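Local coordinates for regulatory protein SdiA (Escherichia coli, PDB 4LFU) that senses acyl-homoserine lactone autoinducers as a LuxR-type quorum-sensing receptor and, by binding DNA, activates transcription, notably from a promoter of the ftsQAZ cell-division genes, at residues Y42-R47 against G131-S136; L15-M20 against L162-R167; L115-T120 against C138-I143; E186-T191 against Q229-A234. All blocks are in the same frame, centred on the assembly; numbering follows the deposited sequence.

Contact 1 (Y42-R47 against G131-S136)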
loop_
_atom_site.group_PDB
_atom_site.type_symbol
_atom_site.label_atom_id
_atom_site.label_comp_id
_atom_site.label_asym_id
_atom_site.label_seq_id
_atom_site.Cartn_x
_atom_site.Cartn_y
_atom_site.Cartn_z
ATOM N N TYR A 42 7.355 -6.938 22.297
ATOM C CA TYR A 42 6.888 -6.490 20.989
ATOM C C TYR A 42 7.722 -5.271 20.616
ATOM O O TYR A 42 8.338 -4.634 21.481
ATOM C CB TYR A 42 5.406 -6.103 21.040
ATOM C CG TYR A 42 5.163 -4.767 21.730
ATOM C CD1 TYR A 42 5.033 -4.704 23.117
ATOM C CD2 TYR A 42 5.071 -3.568 20.995
ATOM C CE1 TYR A 42 4.850 -3.514 23.762
ATOM C CE2 TYR A 42 4.866 -2.348 21.639
ATOM C CZ TYR A 42 4.754 -2.342 23.029
ATOM O OH TYR A 42 4.558 -1.173 23.737
ATOM N N SER A 43 7.767 -4.979 19.323
ATOM C CA SER A 43 8.242 -3.712 18.832
ATOM C C SER A 43 7.380 -3.304 17.631
ATOM O O SER A 43 7.028 -4.126 16.807
ATOM C CB SER A 43 9.731 -3.775 18.471
ATOM O OG SER A 43 9.971 -4.607 17.354
ATOM N N LEU A 44 7.031 -2.027 17.549
ATOM C CA LEU A 44 6.279 -1.528 16.417
ATOM C C LEU A 44 7.190 -0.504 15.747
ATOM O O LEU A 44 7.517 0.508 16.368
ATOM C CB LEU A 44 4.970 -0.899 16.914
ATOM C CG LEU A 44 3.628 -1.104 16.183
ATOM C CD1 LEU A 44 2.792 0.237 16.193
ATOM C CD2 LEU A 44 3.733 -1.663 14.748
ATOM N N CYS A 45 7.653 -0.820 14.526
ATOM C CA CYS A 45 8.572 0.025 13.717
ATOM C C CYS A 45 7.938 0.427 12.402
ATOM O O CYS A 45 7.325 -0.389 11.726
ATOM C CB CYS A 45 9.867 -0.704 13.349
ATOM S SG CYS A 45 10.802 -1.326 14.737
ATOM N N VAL A 46 8.147 1.685 12.027
ATOM C CA VAL A 46 7.538 2.260 10.838
ATOM C C VAL A 46 8.636 2.900 10.019
ATOM O O VAL A 46 9.251 3.862 10.487
ATOM C CB VAL A 46 6.412 3.300 11.231
ATOM C CG1 VAL A 46 5.769 3.908 10.007
ATOM C CG2 VAL A 46 5.339 2.633 12.113
ATOM N N ARG A 47 8.898 2.341 8.834
ATOM C CA ARG A 47 9.789 2.940 7.841
ATOM C C ARG A 47 8.960 3.897 6.977
ATOM O O ARG A 47 8.119 3.473 6.184
ATOM C CB ARG A 47 10.506 1.882 6.918
ATOM C CG ARG A 47 10.849 0.499 7.557
ATOM C CD ARG A 47 11.866 -0.399 6.723
ATOM N NE ARG A 47 13.193 0.221 6.769
ATOM C CZ ARG A 47 14.362 -0.405 6.907
ATOM N NH1 ARG A 47 14.435 -1.729 7.007
ATOM N NH2 ARG A 47 15.478 0.319 6.945
ATOM N N GLY A 131 4.839 -0.548 8.112
ATOM C CA GLY A 131 4.742 -0.863 9.520
ATOM C C GLY A 131 5.089 -2.312 9.748
ATOM O O GLY A 131 4.680 -3.199 8.977
ATOM N N PHE A 132 5.878 -2.545 10.793
ATOM C CA PHE A 132 6.325 -3.888 11.181
ATOM C C PHE A 132 5.966 -4.141 12.646
ATOM O O PHE A 132 6.362 -3.386 13.531
ATOM C CB PHE A 132 7.841 -4.010 11.014
ATOM C CG PHE A 132 8.321 -3.845 9.588
ATOM C CD1 PHE A 132 8.538 -4.959 8.786
ATOM C CD2 PHE A 132 8.567 -2.571 9.053
ATOM C CE1 PHE A 132 8.950 -4.810 7.477
ATOM C CE2 PHE A 132 9.026 -2.412 7.733
ATOM C CZ PHE A 132 9.207 -3.522 6.952
ATOM N N LEU A 133 5.230 -5.212 12.908
ATOM C CA LEU A 133 4.960 -5.613 14.283
ATOM C C LEU A 133 5.694 -6.922 14.597
ATOM O O LEU A 133 5.436 -7.939 13.975
ATOM C CB LEU A 133 3.452 -5.773 14.514
ATOM C CG LEU A 133 3.031 -6.284 15.907
ATOM C CD1 LEU A 133 3.367 -5.286 17.010
ATOM C CD2 LEU A 133 1.551 -6.608 15.881
ATOM N N SER A 134 6.607 -6.880 15.558
ATOM C CA SER A 134 7.387 -8.050 15.967
ATOM C C SER A 134 7.000 -8.473 17.353
ATOM O O SER A 134 6.784 -7.631 18.203
ATOM C CB SER A 134 8.855 -7.709 16.000
ATOM O OG SER A 134 9.384 -7.676 14.703
ATOM N N PHE A 135 6.881 -9.776 17.567
ATOM C CA PHE A 135 6.813 -10.353 18.919
ATOM C C PHE A 135 8.055 -11.206 19.140
ATOM O O PHE A 135 8.524 -11.869 18.225
ATOM C CB PHE A 135 5.584 -11.251 19.092
ATOM C CG PHE A 135 4.254 -10.519 19.065
ATOM C CD1 PHE A 135 4.147 -9.193 19.479
ATOM C CD2 PHE A 135 3.102 -11.182 18.655
ATOM C CE1 PHE A 135 2.927 -8.532 19.458
ATOM C CE2 PHE A 135 1.869 -10.528 18.659
ATOM C CZ PHE A 135 1.792 -9.200 19.059
ATOM N N SER A 136 8.597 -11.193 20.350
ATOM C CA SER A 136 9.757 -12.036 20.641
ATOM C C SER A 136 9.685 -12.665 22.022
ATOM O O SER A 136 8.967 -12.213 22.877
ATOM C CB SER A 136 11.078 -11.282 20.449
ATOM O OG SER A 136 11.187 -10.218 21.363
HETATM O O HOH W 1 9.083 -4.506 14.426
#
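In the antiparallel sheet of the autoinducer-binding domain, S43 faces S134 and C45 faces F132 as hydrogen-bonded pairs of two adjoining strands, 42-47 and 131-136. S43 N donates to S134 O at 3.0 Å, and the return bond from S134 N to S43 O is nearly straight, with 174° at the hydrogen. F132 N binds C45 O at 2.8 Å, while C45 N donates to F132 O at 3.0 Å. A water donates to F132 O and also bridges S43 OG and S134 OG; the latter has a further partner in T120 OG1. This GAF-clan sheet carries helices 23-36 and 147-167 against the face of Y42, L44, V46, L133 and F135. There Y42 CB meets the edge of the F135 ring, 3.7 Å from CD1, and a chi1 of 75° swings the tyrosine ring away from it toward Y27 and I30. L44 CD2 packs 4.1 Å from L133 CB. On the face of S43, C45 and S134 lies the F132 ring, and R47 CG comes obliquely to it, 3.4 Å from CE2, with the guanidinium turned 77° from the ring and NH1 bound to L83 O. A tetraethylene glycol, probably from the crystallisation liquor, lies near the S43 side chain and may mark a pocket.

Contact 2 (L15-M20 against L162-R167)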
loop_
_atom_site.group_PDB
_atom_site.type_symbol
_atom_site.label_atom_id
_atom_site.label_comp_id
_atom_site.label_asym_id
_atom_site.label_seq_id
_atom_site.Cartn_x
_atom_site.Cartn_y
_atom_site.Cartn_z
ATOM N N LEU A 15 -13.344 -3.535 17.548
ATOM C CA LEU A 15 -14.045 -2.599 18.414
ATOM C C LEU A 15 -13.102 -1.953 19.427
ATOM O O LEU A 15 -13.148 -0.736 19.609
ATOM C CB LEU A 15 -15.256 -3.264 19.084
ATOM C CG LEU A 15 -16.556 -3.182 18.268
ATOM C CD1 LEU A 15 -17.582 -4.271 18.681
ATOM C CD2 LEU A 15 -17.178 -1.754 18.359
ATOM N N ARG A 16 -12.245 -2.754 20.060
ATOM C CA ARG A 16 -11.247 -2.227 20.994
ATOM C C ARG A 16 -10.332 -1.181 20.385
ATOM O O ARG A 16 -10.093 -0.166 20.996
ATOM C CB ARG A 16 -10.410 -3.345 21.610
ATOM C CG ARG A 16 -10.820 -3.720 23.012
ATOM C CD ARG A 16 -9.810 -4.657 23.618
ATOM N NE ARG A 16 -10.480 -5.802 24.221
ATOM C CZ ARG A 16 -9.897 -6.966 24.484
ATOM N NH1 ARG A 16 -8.612 -7.160 24.190
ATOM N NH2 ARG A 16 -10.608 -7.947 25.034
ATOM N N PHE A 17 -9.822 -1.417 19.181
ATOM C CA PHE A 17 -8.946 -0.431 18.521
ATOM C C PHE A 17 -9.700 0.776 17.987
ATOM O O PHE A 17 -9.156 1.885 17.951
ATOM C CB PHE A 17 -8.111 -1.069 17.413
ATOM C CG PHE A 17 -6.933 -1.857 17.916
ATOM C CD1 PHE A 17 -5.781 -1.204 18.376
ATOM C CD2 PHE A 17 -6.966 -3.252 17.932
ATOM C CE1 PHE A 17 -4.694 -1.920 18.834
ATOM C CE2 PHE A 17 -5.875 -3.976 18.386
ATOM C CZ PHE A 17 -4.733 -3.307 18.836
ATOM N N GLN A 18 -10.943 0.555 17.569
ATOM C CA GLN A 18 -11.845 1.651 17.186
ATOM C C GLN A 18 -12.027 2.662 18.328
ATOM O O GLN A 18 -11.952 3.870 18.117
ATOM C CB GLN A 18 -13.225 1.111 16.774
ATOM C CG GLN A 18 -13.435 0.826 15.277
ATOM C CD GLN A 18 -14.736 0.028 15.001
ATOM O OE1 GLN A 18 -14.762 -0.866 14.147
ATOM N NE2 GLN A 18 -15.810 0.347 15.744
ATOM N N ARG A 19 -12.241 2.158 19.538
ATOM C CA ARG A 19 -12.600 3.009 20.668
ATOM C C ARG A 19 -11.411 3.680 21.397
ATOM O O ARG A 19 -11.615 4.526 22.263
ATOM C CB ARG A 19 -13.532 2.239 21.630
ATOM C CG ARG A 19 -12.962 1.893 23.013
ATOM C CD ARG A 19 -12.352 0.497 23.070
ATOM N NE ARG A 19 -11.234 0.301 24.021
ATOM C CZ ARG A 19 -10.513 1.255 24.632
ATOM N NH1 ARG A 19 -10.754 2.552 24.435
ATOM N NH2 ARG A 19 -9.525 0.902 25.458
ATOM N N MET A 20 -10.176 3.325 21.040
ATOM C CA MET A 20 -8.996 3.887 21.703
ATOM C C MET A 20 -8.837 5.379 21.458
ATOM O O MET A 20 -9.100 5.860 20.356
ATOM C CB MET A 20 -7.738 3.116 21.313
ATOM C CG MET A 20 -7.628 1.822 22.099
ATOM S SD MET A 20 -6.509 0.612 21.419
ATOM C CE MET A 20 -7.218 -0.895 22.089
ATOM N N LEU A 162 -1.841 0.427 13.872
ATOM C CA LEU A 162 -1.315 1.510 13.061
ATOM C C LEU A 162 -2.411 2.373 12.425
ATOM O O LEU A 162 -2.189 3.557 12.202
ATOM C CB LEU A 162 -0.359 0.972 11.993
ATOM C CG LEU A 162 0.974 0.374 12.452
ATOM C CD1 LEU A 162 1.627 -0.424 11.349
ATOM C CD2 LEU A 162 1.900 1.457 12.954
ATOM N N MET A 163 -3.577 1.790 12.131
ATOM C CA MET A 163 -4.754 2.608 11.731
ATOM C C MET A 163 -5.259 3.497 12.869
ATOM O O MET A 163 -5.515 4.694 12.654
ATOM C CB MET A 163 -5.884 1.758 11.140
ATOM C CG MET A 163 -5.553 1.116 9.762
ATOM S SD MET A 163 -4.855 2.204 8.479
ATOM C CE MET A 163 -6.173 3.414 8.297
ATOM N N ALA A 164 -5.358 2.937 14.086
ATOM C CA ALA A 164 -5.632 3.747 15.275
ATOM C C ALA A 164 -4.618 4.871 15.430
ATOM O O ALA A 164 -4.989 6.029 15.597
ATOM C CB ALA A 164 -5.666 2.885 16.531
ATOM N N LEU A 165 -3.332 4.549 15.372
ATOM C CA LEU A 165 -2.298 5.587 15.515
ATOM C C LEU A 165 -2.316 6.644 14.405
ATOM O O LEU A 165 -1.913 7.772 14.631
ATOM C CB LEU A 165 -0.895 4.960 15.656
ATOM C CG LEU A 165 -0.636 4.140 16.931
ATOM C CD1 LEU A 165 0.470 3.116 16.706
ATOM C CD2 LEU A 165 -0.306 5.037 18.102
ATOM N N MET A 166 -2.752 6.261 13.205
ATOM C CA MET A 166 -2.950 7.216 12.114
ATOM C C MET A 166 -4.115 8.150 12.414
ATOM O O MET A 166 -3.987 9.360 12.242
ATOM C CB MET A 166 -3.157 6.512 10.770
ATOM C CG MET A 166 -1.848 6.258 10.013
ATOM S SD MET A 166 -2.096 5.578 8.363
ATOM C CE MET A 166 -2.176 7.065 7.368
ATOM N N ARG A 167 -5.230 7.579 12.879
ATOM C CA ARG A 167 -6.402 8.340 13.333
ATOM C C ARG A 167 -6.059 9.330 14.446
ATOM O O ARG A 167 -6.553 10.443 14.440
ATOM C CB ARG A 167 -7.519 7.388 13.798
ATOM C CG ARG A 167 -8.596 8.061 14.647
ATOM C CD ARG A 167 -9.819 7.157 14.850
ATOM N NE ARG A 167 -9.528 5.967 15.653
ATOM C CZ ARG A 167 -9.327 5.975 16.971
ATOM N NH1 ARG A 167 -9.375 7.114 17.647
ATOM N NH2 ARG A 167 -9.070 4.841 17.611
#
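Hydrogen bonds from R167 to the carbonyls of F17 and M20 supply the polar part of this contact. NH1 reaches M20 O at 3.0 Å and NH2 reaches the same oxygen at 2.9 Å, so the guanidinium grips one acceptor end-on with two nitrogens. M20 O sits 6° out of the guanidinium plane, and NH1 approaches it almost along the line of the C=O bond. NH2 makes a further, weak bond to F17 O at 3.0 Å, while Q18 O lies over one face of the group without bonding. The side chain extends from the backbone with CG anti to N (chi1 163°) and then bends at chi3, which turns its end to the neighbouring helix. Helix 6-19 runs beside helix 147-167 of the autoinducer-binding domain, almost parallel, with segment axes 9.4 Å apart; the positive charge probably interacts favourably with the carbonyl-rich turn where the first gives way to loop. Apolar packing is slighter. A164 CB points toward helix 6-19 and lies 4.5 Å from F17 CD1, oblique to the ring, which also touches L157 and S161. The methyl CE of M20 lies over one face of that ring, offset toward the rim.

Contact 3 (L115-T120 against C138-I143)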
loop_
_atom_site.group_PDB
_atom_site.type_symbol
_atom_site.label_atom_id
_atom_site.label_comp_id
_atom_site.label_asym_id
_atom_site.label_seq_id
_atom_site.Cartn_x
_atom_site.Cartn_y
_atom_site.Cartn_z
ATOM N N LEU A 115 17.337 -13.695 23.945
ATOM C CA LEU A 115 16.306 -13.925 22.915
ATOM C C LEU A 115 16.495 -15.256 22.175
ATOM O O LEU A 115 17.601 -15.589 21.727
ATOM C CB LEU A 115 16.256 -12.783 21.884
ATOM C CG LEU A 115 15.485 -11.478 22.097
ATOM C CD1 LEU A 115 15.484 -10.696 20.784
ATOM C CD2 LEU A 115 14.051 -11.699 22.601
ATOM N N ARG A 116 15.394 -15.981 22.001
ATOM C CA ARG A 116 15.424 -17.285 21.313
ATOM C C ARG A 116 14.495 -17.374 20.090
ATOM O O ARG A 116 14.822 -18.031 19.121
ATOM C CB ARG A 116 15.129 -18.439 22.312
ATOM C CG ARG A 116 16.229 -18.661 23.412
ATOM C CD ARG A 116 17.584 -19.097 22.826
ATOM N NE ARG A 116 18.634 -19.276 23.845
ATOM C CZ ARG A 116 19.576 -18.376 24.151
ATOM N NH1 ARG A 116 19.623 -17.205 23.529
ATOM N NH2 ARG A 116 20.480 -18.641 25.096
ATOM N N ARG A 117 13.342 -16.714 20.147
ATOM C CA ARG A 117 12.259 -16.933 19.185
ATOM C C ARG A 117 11.469 -15.638 18.965
ATOM O O ARG A 117 11.396 -14.778 19.856
ATOM C CB ARG A 117 11.292 -18.043 19.678
ATOM C CG ARG A 117 11.894 -19.458 19.917
ATOM C CD ARG A 117 12.201 -20.230 18.622
ATOM N NE ARG A 117 12.696 -21.588 18.888
ATOM C CZ ARG A 117 13.980 -21.946 19.032
ATOM N NH1 ARG A 117 14.967 -21.057 18.951
ATOM N NH2 ARG A 117 14.290 -23.216 19.277
ATOM N N GLY A 118 10.891 -15.501 17.774
ATOM C CA GLY A 118 10.002 -14.380 17.483
ATOM C C GLY A 118 9.329 -14.486 16.134
ATOM O O GLY A 118 9.529 -15.434 15.402
ATOM N N VAL A 119 8.546 -13.474 15.805
ATOM C CA VAL A 119 7.748 -13.468 14.603
ATOM C C VAL A 119 7.511 -12.003 14.185
ATOM O O VAL A 119 7.410 -11.127 15.036
ATOM C CB VAL A 119 6.425 -14.231 14.867
ATOM C CG1 VAL A 119 5.620 -13.566 15.984
ATOM C CG2 VAL A 119 5.599 -14.388 13.586
ATOM N N THR A 120 7.444 -11.724 12.897
ATOM C CA THR A 120 7.107 -10.360 12.467
ATOM C C THR A 120 5.939 -10.362 11.470
ATOM O O THR A 120 5.841 -11.232 10.604
ATOM C CB THR A 120 8.343 -9.622 11.897
ATOM O OG1 THR A 120 9.416 -9.757 12.826
ATOM C CG2 THR A 120 8.075 -8.122 11.672
ATOM N N CYS A 138 12.041 -15.080 25.055
ATOM C CA CYS A 138 13.310 -15.560 25.596
ATOM C C CYS A 138 13.361 -17.072 25.744
ATOM O O CYS A 138 14.405 -17.616 26.085
ATOM C CB CYS A 138 13.606 -14.894 26.940
ATOM S SG CYS A 138 13.774 -13.093 26.822
ATOM N N SER A 139 12.241 -17.744 25.485
ATOM C CA SER A 139 12.126 -19.188 25.691
ATOM C C SER A 139 12.110 -19.957 24.379
ATOM O O SER A 139 11.362 -19.644 23.459
ATOM C CB SER A 139 10.886 -19.530 26.529
ATOM O OG SER A 139 10.498 -20.885 26.328
ATOM N N ALA A 140 12.952 -20.978 24.325
ATOM C CA ALA A 140 13.145 -21.779 23.125
ATOM C C ALA A 140 12.183 -22.967 23.097
ATOM O O ALA A 140 12.283 -23.831 22.220
ATOM C CB ALA A 140 14.602 -22.261 23.044
ATOM N N ARG A 141 11.263 -23.007 24.059
ATOM C CA ARG A 141 10.362 -24.140 24.196
ATOM C C ARG A 141 9.162 -24.029 23.259
ATOM O O ARG A 141 8.564 -22.947 23.088
ATOM C CB ARG A 141 9.916 -24.328 25.648
ATOM C CG ARG A 141 10.792 -25.284 26.448
ATOM C CD ARG A 141 10.264 -25.396 27.870
ATOM N NE ARG A 141 10.554 -26.694 28.482
ATOM C CZ ARG A 141 10.101 -27.080 29.677
ATOM N NH1 ARG A 141 9.336 -26.267 30.404
ATOM N NH2 ARG A 141 10.413 -28.282 30.148
ATOM N N GLU A 142 8.830 -25.169 22.655
ATOM C CA GLU A 142 7.745 -25.266 21.697
ATOM C C GLU A 142 6.421 -24.898 22.362
ATOM O O GLU A 142 5.980 -25.557 23.315
ATOM C CB GLU A 142 7.674 -26.685 21.121
ATOM C CG GLU A 142 7.276 -26.739 19.649
ATOM C CD GLU A 142 8.480 -26.828 18.719
ATOM O OE1 GLU A 142 9.122 -27.907 18.678
ATOM O OE2 GLU A 142 8.773 -25.826 18.024
ATOM N N ILE A 143 5.823 -23.810 21.882
ATOM C CA ILE A 143 4.460 -23.443 22.256
ATOM C C ILE A 143 3.504 -23.961 21.170
ATOM O O ILE A 143 3.782 -23.820 19.963
ATOM C CB ILE A 143 4.284 -21.908 22.488
ATOM C CG1 ILE A 143 4.311 -21.131 21.155
ATOM C CG2 ILE A 143 5.339 -21.389 23.491
ATOM C CD1 ILE A 143 3.243 -20.035 21.033
#
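L115 and C138 bring their backbones together, CA to CA at 4.3 Å, beside the point where R116 and R117 both face R137, and from there the chain of 138-143 turns off as an irregular loop. C138 N is held by the carboxylate of D40, and L115 CD2 meets C138 SG only loosely. R116 lays its aliphatic stem on the loop, with CG 3.4 Å from C138 O and CB 3.9 Å from A140 CB. Its chain bends at chi2 (-64°) and so curls back to the preceding residue, where NH1 donates to L115 O at 3.2 Å; that same nitrogen also binds R111 O. R117 bends likewise. Its CG passes 3.6 Å from S139 O, and its NH1 donates to R116 O at 3.0 Å from well above the carbonyl plane. A140 CB sits over one face of the R117 guanidinium, offset toward the rim, a methyl against a flat cation tied to the carbonyl of the preceding residue. E142 OE2 stays 5.8 Å from R117 NE, too far for a salt bridge, though some long-range attraction is likely. Within the loop, S139 OG accepts from R141 N at 3.2 Å and closes an ST turn. Two residues set against one on the partner strand make a classic beta bulge, here at the open end of the hairpin formed by strands 117-124 and 130-137.

Contact 4 (E186-T191 against Q229-A234); sequences EILRWT and QVACYA
L188 reaches from helix 182-192 into the surface of helix 227-237 and touches V230, A231 and A234, the two segments crossing at 97° with axes 9.4 Å apart. Its two methyls divide the work. CD1 lies 3.7 Å from V230 CG1 and 4.1 Å from A231 CB, while CD2 presses on A234 CB at 3.5 Å, tighter than usual van der Waals contact. V230 holds CG1 anti to its backbone N (chi1 -177°), which sets this methyl against both branches of the leucine; the two side chains cross at about a right angle. The small A231 and A234 let the leucine come close to the opposing backbone, and CD1 comes within 3.9 Å of A231 N. M218 of helix 208-222 also packs on L188. One turn further on, T191 points CG2 at A231, 4.1 Å from its CB. Its OG1 turns back to I187 O at 2.9 Å, from the opposite face of that carbonyl to T191 N, and also bonds Q215 NE2, so the buried hydroxyl is satisfied. Across the dimer, A231 also packs on C232 of the second subunit and Y233 OH bonds E193 OE1 of that subunit, which places helix 227-237 at the dimer interface. First helix packed on last, with the predicted helix-turn-helix at 197-216 between them in the chain, is the build of the four-helix LuxR-type (GerE) DNA-binding domain.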
loop_
_atom_site.group_PDB
_atom_site.type_symbol
_atom_site.label_atom_id
_atom_site.label_comp_id
_atom_site.label_asym_id
_atom_site.label_seq_id
_atom_site.Cartn_x
_atom_site.Cartn_y
_atom_site.Cartn_z
ATOM N N GLU A 186 -3.670 20.125 -8.663
ATOM C CA GLU A 186 -3.810 20.028 -10.126
ATOM C C GLU A 186 -2.530 20.420 -10.874
ATOM O O GLU A 186 -2.075 19.696 -11.749
ATOM C CB GLU A 186 -5.012 20.848 -10.607
ATOM C CG GLU A 186 -5.126 20.981 -12.133
ATOM C CD GLU A 186 -6.389 21.725 -12.551
ATOM O OE1 GLU A 186 -6.625 22.829 -12.020
ATOM O OE2 GLU A 186 -7.160 21.201 -13.396
ATOM N N ILE A 187 -1.970 21.578 -10.545
ATOM C CA ILE A 187 -0.651 21.990 -11.038
ATOM C C ILE A 187 0.478 20.986 -10.698
ATOM O O ILE A 187 1.341 20.723 -11.519
ATOM C CB ILE A 187 -0.306 23.441 -10.573
ATOM C CG1 ILE A 187 -1.115 24.459 -11.412
ATOM C CG2 ILE A 187 1.232 23.745 -10.690
ATOM C CD1 ILE A 187 -1.322 25.795 -10.753
ATOM N N LEU A 188 0.442 20.417 -9.491
ATOM C CA LEU A 188 1.423 19.425 -9.067
ATOM C C LEU A 188 1.399 18.191 -9.955
ATOM O O LEU A 188 2.441 17.736 -10.409
ATOM C CB LEU A 188 1.213 19.057 -7.606
ATOM C CG LEU A 188 2.527 18.718 -6.904
ATOM C CD1 LEU A 188 3.583 19.850 -7.070
ATOM C CD2 LEU A 188 2.219 18.412 -5.450
ATOM N N ARG A 189 0.201 17.690 -10.234
ATOM C CA ARG A 189 0.001 16.565 -11.162
ATOM C C ARG A 189 0.596 16.740 -12.547
ATOM O O ARG A 189 1.173 15.793 -13.098
ATOM C CB ARG A 189 -1.483 16.208 -11.269
ATOM C CG ARG A 189 -2.026 15.543 -10.002
ATOM C CD ARG A 189 -3.388 14.869 -10.265
ATOM N NE ARG A 189 -4.423 15.858 -10.596
ATOM C CZ ARG A 189 -5.104 16.561 -9.693
ATOM N NH1 ARG A 189 -4.884 16.392 -8.386
ATOM N NH2 ARG A 189 -6.019 17.421 -10.101
ATOM N N TRP A 190 0.455 17.933 -13.121
ATOM C CA TRP A 190 1.046 18.226 -14.432
ATOM C C TRP A 190 2.564 18.335 -14.330
ATOM O O TRP A 190 3.281 17.996 -15.283
ATOM C CB TRP A 190 0.424 19.492 -15.094
ATOM C CG TRP A 190 -0.966 19.256 -15.586
ATOM C CD1 TRP A 190 -2.117 19.701 -15.007
ATOM C CD2 TRP A 190 -1.368 18.469 -16.725
ATOM N NE1 TRP A 190 -3.210 19.253 -15.712
ATOM C CE2 TRP A 190 -2.782 18.494 -16.768
ATOM C CE3 TRP A 190 -0.670 17.750 -17.714
ATOM C CZ2 TRP A 190 -3.518 17.832 -17.762
ATOM C CZ3 TRP A 190 -1.398 17.088 -18.706
ATOM C CH2 TRP A 190 -2.810 17.130 -18.722
ATOM N N THR A 191 3.035 18.813 -13.177
ATOM C CA THR A 191 4.475 18.871 -12.873
ATOM C C THR A 191 5.124 17.464 -12.861
ATOM O O THR A 191 6.170 17.220 -13.497
ATOM C CB THR A 191 4.713 19.639 -11.552
ATOM O OG1 THR A 191 4.239 20.975 -11.727
ATOM C CG2 THR A 191 6.219 19.675 -11.158
ATOM N N GLN A 229 11.007 18.322 -5.557
ATOM C CA GLN A 229 10.849 17.787 -4.198
ATOM C C GLN A 229 9.375 17.784 -3.775
ATOM O O GLN A 229 8.903 16.832 -3.148
ATOM C CB GLN A 229 11.709 18.539 -3.141
ATOM C CG GLN A 229 11.518 17.877 -1.754
ATOM C CD GLN A 229 12.095 18.630 -0.572
ATOM O OE1 GLN A 229 13.293 18.595 -0.331
ATOM N NE2 GLN A 229 11.223 19.263 0.217
ATOM N N VAL A 230 8.643 18.846 -4.124
ATOM C CA VAL A 230 7.195 18.895 -3.803
ATOM C C VAL A 230 6.419 17.798 -4.516
ATOM O O VAL A 230 5.662 17.044 -3.890
ATOM C CB VAL A 230 6.557 20.246 -4.134
ATOM C CG1 VAL A 230 5.083 20.240 -3.707
ATOM C CG2 VAL A 230 7.305 21.338 -3.458
ATOM N N ALA A 231 6.619 17.697 -5.824
ATOM C CA ALA A 231 5.958 16.670 -6.612
ATOM C C ALA A 231 6.336 15.252 -6.163
ATOM O O ALA A 231 5.476 14.375 -6.079
ATOM C CB ALA A 231 6.262 16.876 -8.104
ATOM N N CYS A 232 7.618 15.017 -5.877
ATOM C CA CYS A 232 8.074 13.671 -5.451
ATOM C C CYS A 232 7.560 13.275 -4.094
ATOM O O CYS A 232 7.192 12.144 -3.907
ATOM C CB CYS A 232 9.594 13.573 -5.458
ATOM S SG CYS A 232 10.222 13.555 -7.109
ATOM N N TYR A 233 7.541 14.212 -3.152
ATOM C CA TYR A 233 6.954 13.967 -1.832
ATOM C C TYR A 233 5.452 13.651 -1.909
ATOM O O TYR A 233 4.971 12.679 -1.299
ATOM C CB TYR A 233 7.232 15.144 -0.893
ATOM C CG TYR A 233 8.549 15.037 -0.142
ATOM C CD1 TYR A 233 9.752 14.884 -0.818
ATOM C CD2 TYR A 233 8.585 15.091 1.255
ATOM C CE1 TYR A 233 10.963 14.802 -0.129
ATOM C CE2 TYR A 233 9.803 14.999 1.964
ATOM C CZ TYR A 233 10.979 14.857 1.260
ATOM O OH TYR A 233 12.171 14.783 1.943
ATOM N N ALA A 234 4.738 14.464 -2.679
ATOM C CA ALA A 234 3.324 14.234 -3.010
ATOM C C ALA A 234 3.045 12.880 -3.687
ATOM O O ALA A 234 2.110 12.154 -3.326
ATOM C CB ALA A 234 2.854 15.355 -3.918
#

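Overall arrangement
From the N terminus, residues 15-20 open the longest loop, which contact 2 closes at 162-167 by laying helix 6-19 beside helix 147-167. Contacts 1 and 3 are both nested inside it and cross each other: 42-47 opens first, then 115-120, before 131-136 and 138-143 close them in turn. They meet on neighbouring strands of one sheet, contact 3 lying at the open end of the hairpin of strands 117-124 and 130-137. L162 and L165 join contact 2 to contact 1 by packing on L44, so helix and sheet share a core. Contact 4 follows in series, within the DNA-binding domain, its nearest atoms about 12 Å from contact 1.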